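Local atomic coordinates of francisella virulence factor (PDB entry 5EVF), a protein that is of unknown biochemical function but is named as a virulence factor of Francisella, here from Francisella novicida. Residues Q73-Y85 / L93-D105. Numbering follows the deposited sequence.
Sequences QHGAHEIKYICLY and LSSVQLRGYAFRD
Lys-80 of strand 78-84 lies across the Phe-103 ring of strand 95-103. With CG beside the backbone N (chi1 -55°) and the chain extended beyond it, the lysine crosses at about a right angle; CG lies 3.6 Å from Phe-103 CE1, and CE sits over the face as a CH-pi contact. NZ follows as an off-centre cation-pi partner, 4.4 Å from the Phe-103 centroid, and is hydrogen-bonded to the carbonyl of Asp-36. Glu-78 fills the hollow by Phe-103 CB and CD1 with its CG, its OE1 above the ring, offset toward the rim. The strands form an antiparallel beta hairpin in the mixed sheet, flanked by strands 27-30 and 42-49. At one end His-77 and Glu-78 both face Phe-103 in a classic beta bulge, their amides sharing its carbonyl O. Beside the bulge the His-77 ring lies against the C-terminal residues, where Asp-105 N donates to His-77 ND1 (2.9 Å, 176° at hydrogen), in the ring plane. His-77 CE1 sits over the centre of the Arg-104 guanidinium, the two planes nearly parallel. Glu-78 OE2 and Asp-105 OD2 are joined by a water and also share Arg-27, which probably offsets their like charges. On the other face, toward helix 56-73, Ala-102 CB abuts Ala-76 CB at 3.9 Å. Where Gly-100 and Tyr-81 form a non-hydrogen-bonded pair, their CA atoms are 4.0 Å apart. Held between backbone N and carbonyl carbon (chi1 78°), the Tyr-81 ring leans away from Gly-100, and Tyr-81 CD2 is 3.5 Å from Leu-98 CD1. Cys-83, disulfide-bonded to Cys-60 of the helix, flanks the same leucine. Near the hairpin turn, Tyr-85 lies alongside Val-96, both methyls of which press from the same side on ring atom CE2, CG1 at 3.6 Å.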
ATOM      1  N   GLN A  73      -1.610   9.700  -6.639  0.51 15.98           N
ATOM      2  CA  GLN A  73      -1.359  11.108  -6.360  0.51 15.57           C
ATOM      3  C   GLN A  73       0.078  11.486  -6.676  0.51 15.23           C
ATOM      4  O   GLN A  73       0.355  12.645  -7.008  0.51 18.48           O
ATOM      5  CB  GLN A  73      -1.701  11.417  -4.904  0.51 18.35           C
ATOM      6  CG  GLN A  73      -3.185  11.613  -4.703  0.51 20.30           C
ATOM      7  CD  GLN A  73      -3.606  11.658  -3.253  0.51 27.26           C
ATOM      8  OE1 GLN A  73      -4.787  11.856  -2.956  0.51 31.08           O
ATOM      9  NE2 GLN A  73      -2.656  11.465  -2.342  0.51 26.84           N
ATOM     10  N   HIS A  74       0.999  10.527  -6.602  1.00 13.63           N
ATOM     11  CA  HIS A  74       2.401  10.768  -6.886  1.00 14.49           C
ATOM     12  C   HIS A  74       2.835  10.265  -8.253  1.00 19.31           C
ATOM     13  O   HIS A  74       4.039  10.187  -8.520  1.00 19.05           O
ATOM     14  CB  HIS A  74       3.255  10.153  -5.777  1.00 13.28           C
ATOM     15  CG  HIS A  74       3.008  10.789  -4.451  1.00 20.41           C
ATOM     16  ND1 HIS A  74       3.745  11.861  -3.998  1.00 26.32           N
ATOM     17  CD2 HIS A  74       2.074  10.545  -3.504  1.00 19.50           C
ATOM     18  CE1 HIS A  74       3.283  12.239  -2.819  1.00 23.99           C
ATOM     19  NE2 HIS A  74       2.271  11.456  -2.495  1.00 22.70           N
ATOM     20  N   GLY A  75       1.886   9.949  -9.128  1.00 15.88           N
ATOM     21  CA  GLY A  75       2.187   9.712 -10.528  1.00 17.22           C
ATOM     22  C   GLY A  75       2.328   8.269 -10.950  1.00 18.62           C
ATOM     23  O   GLY A  75       2.731   8.022 -12.086  1.00 18.21           O
ATOM     24  N   ALA A  76       2.011   7.309 -10.090  1.00 13.90           N
ATOM     25  CA  ALA A  76       2.233   5.912 -10.441  1.00 12.74           C
ATOM     26  C   ALA A  76       1.269   5.451 -11.527  1.00 13.26           C
ATOM     27  O   ALA A  76       0.079   5.783 -11.508  1.00 14.02           O
ATOM     28  CB  ALA A  76       2.056   5.027  -9.211  1.00 12.98           C
ATOM     29  N   HIS A  77       1.782   4.643 -12.457  1.00 13.87           N
ATOM     30  CA  HIS A  77       0.937   3.897 -13.375  1.00 14.17           C
ATOM     31  C   HIS A  77       0.648   2.479 -12.903  1.00 13.53           C
ATOM     32  O   HIS A  77      -0.322   1.868 -13.373  1.00 13.90           O
ATOM     33  CB  HIS A  77       1.593   3.839 -14.752  1.00 17.00           C
ATOM     34  CG  HIS A  77       1.723   5.177 -15.399  1.00 17.94           C
ATOM     35  ND1 HIS A  77       2.882   5.592 -16.012  1.00 18.92           N
ATOM     36  CD2 HIS A  77       0.841   6.195 -15.528  1.00 23.09           C
ATOM     37  CE1 HIS A  77       2.709   6.810 -16.495  1.00 22.79           C
ATOM     38  NE2 HIS A  77       1.477   7.197 -16.219  1.00 20.87           N
ATOM     39  N   GLU A  78       1.444   1.962 -11.970  1.00 12.73           N
ATOM     40  CA  GLU A  78       1.364   0.568 -11.563  1.00 12.31           C
ATOM     41  C   GLU A  78       1.882   0.454 -10.135  1.00 13.66           C
ATOM     42  O   GLU A  78       2.808   1.166  -9.750  1.00 12.63           O
ATOM     43  CB  GLU A  78       2.171  -0.295 -12.541  1.00 15.37           C
ATOM     44  CG  GLU A  78       2.726  -1.596 -12.030  1.00 20.28           C
ATOM     45  CD  GLU A  78       3.584  -2.293 -13.093  1.00 22.90           C
ATOM     46  OE1 GLU A  78       4.232  -3.294 -12.762  1.00 27.21           O
ATOM     47  OE2 GLU A  78       3.591  -1.835 -14.249  1.00 26.20           O
ATOM     48  N   ILE A  79       1.290  -0.445  -9.346  1.00 11.50           N
ATOM     49  CA  ILE A  79       1.868  -0.766  -8.045  1.00 10.28           C
ATOM     50  C   ILE A  79       1.909  -2.276  -7.904  1.00 10.30           C
ATOM     51  O   ILE A  79       1.038  -2.984  -8.413  1.00 12.92           O
ATOM     52  CB  ILE A  79       1.109  -0.160  -6.849  1.00 12.84           C
ATOM     53  CG1 ILE A  79      -0.337  -0.652  -6.807  1.00 16.53           C
ATOM     54  CG2 ILE A  79       1.168   1.346  -6.897  1.00 16.31           C
ATOM     55  CD1 ILE A  79      -1.032  -0.216  -5.514  1.00 22.42           C
ATOM     56  N   LYS A  80       2.937  -2.760  -7.206  1.00 10.11           N
ATOM     57  CA  LYS A  80       3.063  -4.160  -6.823  1.00 10.21           C
ATOM     58  C   LYS A  80       3.112  -4.176  -5.306  1.00 11.13           C
ATOM     59  O   LYS A  80       3.958  -3.501  -4.717  1.00 11.99           O
ATOM     60  CB  LYS A  80       4.326  -4.790  -7.421  1.00 12.46           C
ATOM     61  CG  LYS A  80       4.438  -4.649  -8.942  1.00 15.19           C
ATOM     62  CD  LYS A  80       5.683  -5.376  -9.474  1.00 17.86           C
ATOM     63  CE  LYS A  80       5.960  -5.016 -10.936  1.00 23.59           C
ATOM     64  NZ  LYS A  80       7.296  -5.526 -11.396  1.00 22.93           N
ATOM     65  N   TYR A  81       2.204  -4.921  -4.669  1.00  9.72           N
ATOM     66  CA  TYR A  81       2.037  -4.775  -3.233  1.00  9.57           C
ATOM     67  C   TYR A  81       1.947  -6.125  -2.525  1.00  9.69           C
ATOM     68  O   TYR A  81       1.713  -7.180  -3.136  1.00 10.09           O
ATOM     69  CB  TYR A  81       0.773  -3.956  -2.921  1.00 10.50           C
ATOM     70  CG  TYR A  81      -0.453  -4.809  -3.077  1.00  9.59           C
ATOM     71  CD1 TYR A  81      -0.948  -5.126  -4.340  1.00  9.91           C
ATOM     72  CD2 TYR A  81      -1.077  -5.370  -1.965  1.00 11.68           C
ATOM     73  CE1 TYR A  81      -2.061  -5.954  -4.490  1.00 14.64           C
ATOM     74  CE2 TYR A  81      -2.181  -6.205  -2.116  1.00 13.17           C
ATOM     75  CZ  TYR A  81      -2.659  -6.493  -3.375  1.00 17.44           C
ATOM     76  OH  TYR A  81      -3.756  -7.312  -3.520  1.00 16.29           O
ATOM     77  N   ILE A  82       2.118  -6.059  -1.205  1.00  9.64           N
ATOM     78  CA  ILE A  82       1.924  -7.209  -0.324  1.00 10.06           C
ATOM     79  C   ILE A  82       1.393  -6.696   1.009  1.00 11.26           C
ATOM     80  O   ILE A  82       1.800  -5.636   1.483  1.00  9.92           O
ATOM     81  CB  ILE A  82       3.235  -8.007  -0.161  1.00 11.40           C
ATOM     82  CG1 ILE A  82       3.009  -9.254   0.705  1.00 11.82           C
ATOM     83  CG2 ILE A  82       4.335  -7.118   0.446  1.00 14.49           C
ATOM     84  CD1 ILE A  82       4.184 -10.209   0.686  1.00 13.69           C
ATOM     85  N   CYS A  83       0.448  -7.424   1.596  1.00 10.54           N
ATOM     86  CA  CYS A  83      -0.024  -7.119   2.939  1.00 10.90           C
ATOM     87  C   CYS A  83       0.792  -7.889   3.967  1.00 11.43           C
ATOM     88  O   CYS A  83       1.149  -9.053   3.744  1.00 13.79           O
ATOM     89  CB  CYS A  83      -1.507  -7.466   3.058  1.00 12.55           C
ATOM     90  SG  CYS A  83      -2.502  -6.247   2.176  1.00 12.21           S
ATOM     91  N   LEU A  84       1.060  -7.239   5.106  1.00 11.70           N
ATOM     92  CA  LEU A  84       2.012  -7.712   6.098  1.00 12.31           C
ATOM     93  C   LEU A  84       1.391  -7.646   7.492  1.00 13.19           C
ATOM     94  O   LEU A  84       0.583  -6.762   7.785  1.00 13.23           O
ATOM     95  CB  LEU A  84       3.305  -6.871   6.061  1.00 12.03           C
ATOM     96  CG  LEU A  84       4.022  -6.871   4.704  1.00 15.54           C
ATOM     97  CD1 LEU A  84       5.040  -5.741   4.630  1.00 24.87           C
ATOM     98  CD2 LEU A  84       4.689  -8.214   4.452  1.00 19.41           C
ATOM     99  N   TYR A  85       1.784  -8.590   8.343  1.00 14.08           N
ATOM    100  CA  TYR A  85       1.158  -8.826   9.636  1.00 15.22           C
ATOM    101  C   TYR A  85       2.222  -8.966  10.710  1.00 16.11           C
ATOM    102  O   TYR A  85       3.349  -9.382  10.423  1.00 18.10           O
ATOM    103  CB  TYR A  85       0.289 -10.103   9.594  1.00 15.83           C
ATOM    104  CG  TYR A  85      -0.744 -10.012   8.483  1.00 15.13           C
ATOM    105  CD1 TYR A  85      -0.433 -10.428   7.192  1.00 14.37           C
ATOM    106  CD2 TYR A  85      -2.007  -9.478   8.718  1.00 15.92           C
ATOM    107  CE1 TYR A  85      -1.344 -10.304   6.161  1.00 13.89           C
ATOM    108  CE2 TYR A  85      -2.939  -9.358   7.692  1.00 14.95           C
ATOM    109  CZ  TYR A  85      -2.585  -9.766   6.404  1.00 15.84           C
ATOM    110  OH  TYR A  85      -3.470  -9.660   5.347  1.00 13.86           O
ATOM    111  N   LEU A  93      -4.454  -3.639  19.401  1.00 34.60           N
ATOM    112  CA  LEU A  93      -3.468  -2.594  19.152  1.00 37.68           C
ATOM    113  C   LEU A  93      -2.515  -2.937  18.017  1.00 35.57           C
ATOM    114  O   LEU A  93      -1.620  -2.141  17.717  1.00 33.59           O
ATOM    115  CB  LEU A  93      -2.662  -2.307  20.423  1.00 40.65           C
ATOM    116  CG  LEU A  93      -3.456  -1.762  21.611  1.00 45.94           C
ATOM    117  CD1 LEU A  93      -2.697  -1.983  22.907  1.00 40.13           C
ATOM    118  CD2 LEU A  93      -3.765  -0.285  21.415  1.00 47.54           C
ATOM    119  N   SER A  94      -2.678  -4.098  17.392  1.00 33.60           N
ATOM    120  CA  SER A  94      -1.845  -4.462  16.261  1.00 29.80           C
ATOM    121  C   SER A  94      -2.231  -3.652  15.028  1.00 23.98           C
ATOM    122  O   SER A  94      -3.307  -3.051  14.951  1.00 25.12           O
ATOM    123  CB  SER A  94      -1.970  -5.955  15.958  1.00 22.03           C
ATOM    124  OG  SER A  94      -1.428  -6.721  17.021  1.00 27.38           O
ATOM    125  N   SER A  95      -1.334  -3.657  14.050  1.00 21.72           N
ATOM    126  CA  SER A  95      -1.593  -3.049  12.755  1.00 19.41           C
ATOM    127  C   SER A  95      -1.337  -4.053  11.648  1.00 21.71           C
ATOM    128  O   SER A  95      -0.387  -4.839  11.710  1.00 26.11           O
ATOM    129  CB  SER A  95      -0.715  -1.816  12.532  1.00 28.06           C
ATOM    130  OG  SER A  95      -1.176  -0.734  13.319  1.00 35.37           O
ATOM    131  N   VAL A  96      -2.183  -4.004  10.630  1.00 16.27           N
ATOM    132  CA  VAL A  96      -1.951  -4.682   9.364  1.00 14.68           C
ATOM    133  C   VAL A  96      -1.370  -3.650   8.420  1.00 13.64           C
ATOM    134  O   VAL A  96      -1.872  -2.525   8.346  1.00 13.71           O
ATOM    135  CB  VAL A  96      -3.255  -5.270   8.802  1.00 18.80           C
ATOM    136  CG1 VAL A  96      -3.026  -5.814   7.404  1.00 21.22           C
ATOM    137  CG2 VAL A  96      -3.773  -6.354   9.727  1.00 23.53           C
ATOM    138  N   GLN A  97      -0.291  -4.005   7.732  1.00 12.87           N
ATOM    139  CA  GLN A  97       0.419  -3.043   6.913  1.00 13.87           C
ATOM    140  C   GLN A  97       0.428  -3.508   5.469  1.00 13.62           C
ATOM    141  O   GLN A  97       0.093  -4.651   5.154  1.00 16.25           O
ATOM    142  CB  GLN A  97       1.839  -2.838   7.443  1.00 16.18           C
ATOM    143  CG  GLN A  97       1.818  -2.381   8.888  1.00 26.15           C
ATOM    144  CD  GLN A  97       3.160  -1.901   9.393  1.00 45.43           C
ATOM    145  OE1 GLN A  97       4.203  -2.208   8.814  1.00 52.42           O
ATOM    146  NE2 GLN A  97       3.143  -1.143  10.488  1.00 50.30           N
ATOM    147  N   LEU A  98       0.776  -2.587   4.584  1.00 10.68           N
ATOM    148  CA  LEU A  98       0.961  -2.909   3.182  1.00 10.06           C
ATOM    149  C   LEU A  98       2.240  -2.231   2.729  1.00 11.56           C
ATOM    150  O   LEU A  98       2.490  -1.076   3.090  1.00 11.91           O
ATOM    151  CB  LEU A  98      -0.234  -2.427   2.336  1.00 10.77           C
ATOM    152  CG  LEU A  98      -0.129  -2.534   0.821  1.00 10.84           C
ATOM    153  CD1 LEU A  98      -1.524  -2.640   0.242  1.00 11.31           C
ATOM    154  CD2 LEU A  98       0.557  -1.314   0.236  1.00  9.26           C
ATOM    155  N   ARG A  99       3.034  -2.948   1.935  1.00  9.90           N
ATOM    156  CA  ARG A  99       4.207  -2.399   1.259  1.00 10.65           C
ATOM    157  C   ARG A  99       3.945  -2.469  -0.233  1.00 11.21           C
ATOM    158  O   ARG A  99       3.638  -3.547  -0.756  1.00 11.49           O
ATOM    159  CB  ARG A  99       5.461  -3.194   1.625  1.00 11.53           C
ATOM    160  CG  ARG A  99       6.723  -2.815   0.840  1.00 22.73           C
ATOM    161  CD  ARG A  99       7.331  -1.552   1.411  1.00 27.08           C
ATOM    162  NE  ARG A  99       7.791  -1.745   2.776  1.00 26.24           N
ATOM    163  CZ  ARG A  99       9.033  -2.112   3.107  1.00 30.67           C
ATOM    164  NH1 ARG A  99       9.970  -2.305   2.172  1.00 26.89           N
ATOM    165  NH2 ARG A  99       9.361  -2.274   4.389  1.00 27.09           N
ATOM    166  N   GLY A 100       4.026  -1.334  -0.902  1.00 10.60           N
ATOM    167  CA  GLY A 100       3.795  -1.277  -2.336  1.00 11.57           C
ATOM    168  C   GLY A 100       4.973  -0.603  -3.007  1.00 11.23           C
ATOM    169  O   GLY A 100       5.627   0.256  -2.415  1.00 15.26           O
ATOM    170  N   TYR A 101       5.294  -1.073  -4.204  1.00 10.19           N
ATOM    171  CA  TYR A 101       6.305  -0.433  -5.037  1.00 11.03           C
ATOM    172  C   TYR A 101       5.602   0.185  -6.228  1.00 11.81           C
ATOM    173  O   TYR A 101       4.771  -0.473  -6.864  1.00 12.18           O
ATOM    174  CB  TYR A 101       7.373  -1.431  -5.469  1.00 11.01           C
ATOM    175  CG  TYR A 101       8.193  -1.857  -4.273  1.00 15.05           C
ATOM    176  CD1 TYR A 101       9.389  -1.223  -3.993  1.00 17.28           C
ATOM    177  CD2 TYR A 101       7.749  -2.846  -3.406  1.00 16.05           C
ATOM    178  CE1 TYR A 101      10.137  -1.561  -2.909  1.00 24.11           C
ATOM    179  CE2 TYR A 101       8.505  -3.193  -2.287  1.00 18.19           C
ATOM    180  CZ  TYR A 101       9.704  -2.549  -2.063  1.00 23.63           C
ATOM    181  OH  TYR A 101      10.495  -2.855  -0.974  1.00 24.75           O
ATOM    182  N   ALA A 102       5.922   1.448  -6.511  1.00 10.32           N
ATOM    183  CA  ALA A 102       5.267   2.207  -7.565  1.00 11.70           C
ATOM    184  C   ALA A 102       6.129   2.234  -8.816  1.00 13.44           C
ATOM    185  O   ALA A 102       7.356   2.306  -8.733  1.00 13.09           O
ATOM    186  CB  ALA A 102       4.990   3.639  -7.109  1.00 13.59           C
ATOM    187  N   PHE A 103       5.471   2.207  -9.974  1.00 12.25           N
ATOM    188  CA  PHE A 103       6.146   2.176 -11.260  1.00 12.92           C
ATOM    189  C   PHE A 103       5.505   3.180 -12.205  1.00 13.58           C
ATOM    190  O   PHE A 103       4.312   3.476 -12.102  1.00 13.76           O
ATOM    191  CB  PHE A 103       6.079   0.782 -11.872  1.00 15.67           C
ATOM    192  CG  PHE A 103       6.739  -0.273 -11.036  1.00 14.61           C
ATOM    193  CD1 PHE A 103       6.076  -0.846  -9.959  1.00 14.41           C
ATOM    194  CD2 PHE A 103       8.014  -0.710 -11.333  1.00 18.40           C
ATOM    195  CE1 PHE A 103       6.686  -1.821  -9.190  1.00 16.50           C
ATOM    196  CE2 PHE A 103       8.622  -1.698 -10.563  1.00 16.55           C
ATOM    197  CZ  PHE A 103       7.961  -2.244  -9.495  1.00 16.26           C
ATOM    198  N   ARG A 104       6.328   3.718 -13.108  1.00 14.62           N
ATOM    199  CA  ARG A 104       5.893   4.544 -14.230  1.00 21.58           C
ATOM    200  C   ARG A 104       6.174   3.818 -15.534  1.00 22.16           C
ATOM    201  O   ARG A 104       7.218   3.173 -15.678  1.00 25.56           O
ATOM    202  CB  ARG A 104       6.641   5.877 -14.278  1.00 31.70           C
ATOM    203  CG  ARG A 104       6.364   6.819 -13.151  1.00 35.26           C
ATOM    204  CD  ARG A 104       5.173   7.675 -13.462  1.00 32.95           C
ATOM    205  NE  ARG A 104       5.366   8.659 -14.526  1.00 28.12           N
ATOM    206  CZ  ARG A 104       4.452   9.576 -14.841  1.00 24.41           C
ATOM    207  NH1 ARG A 104       3.307   9.630 -14.164  1.00 24.49           N
ATOM    208  NH2 ARG A 104       4.670  10.445 -15.825  1.00 29.74           N
ATOM    209  N   ASP A 105       5.273   3.954 -16.503  1.00 20.91           N
ATOM    210  CA  ASP A 105       5.521   3.335 -17.795  1.00 25.82           C
ATOM    211  C   ASP A 105       6.533   4.150 -18.593  1.00 29.74           C
ATOM    212  O   ASP A 105       6.741   5.342 -18.342  1.00 28.05           O
ATOM    213  CB  ASP A 105       4.232   3.176 -18.598  1.00 24.95           C
ATOM    214  CG  ASP A 105       3.256   2.233 -17.932  1.00 29.86           C
ATOM    215  OD1 ASP A 105       2.052   2.556 -17.892  1.00 34.15           O
ATOM    216  OD2 ASP A 105       3.718   1.204 -17.396  1.00 30.16           O
ATOM    217  OXT ASP A 105       7.150   3.622 -19.516  1.00 28.02           O
TER
HETATM  218  O   HOH W   1       5.257   0.549 -15.268  1.00 40.84           O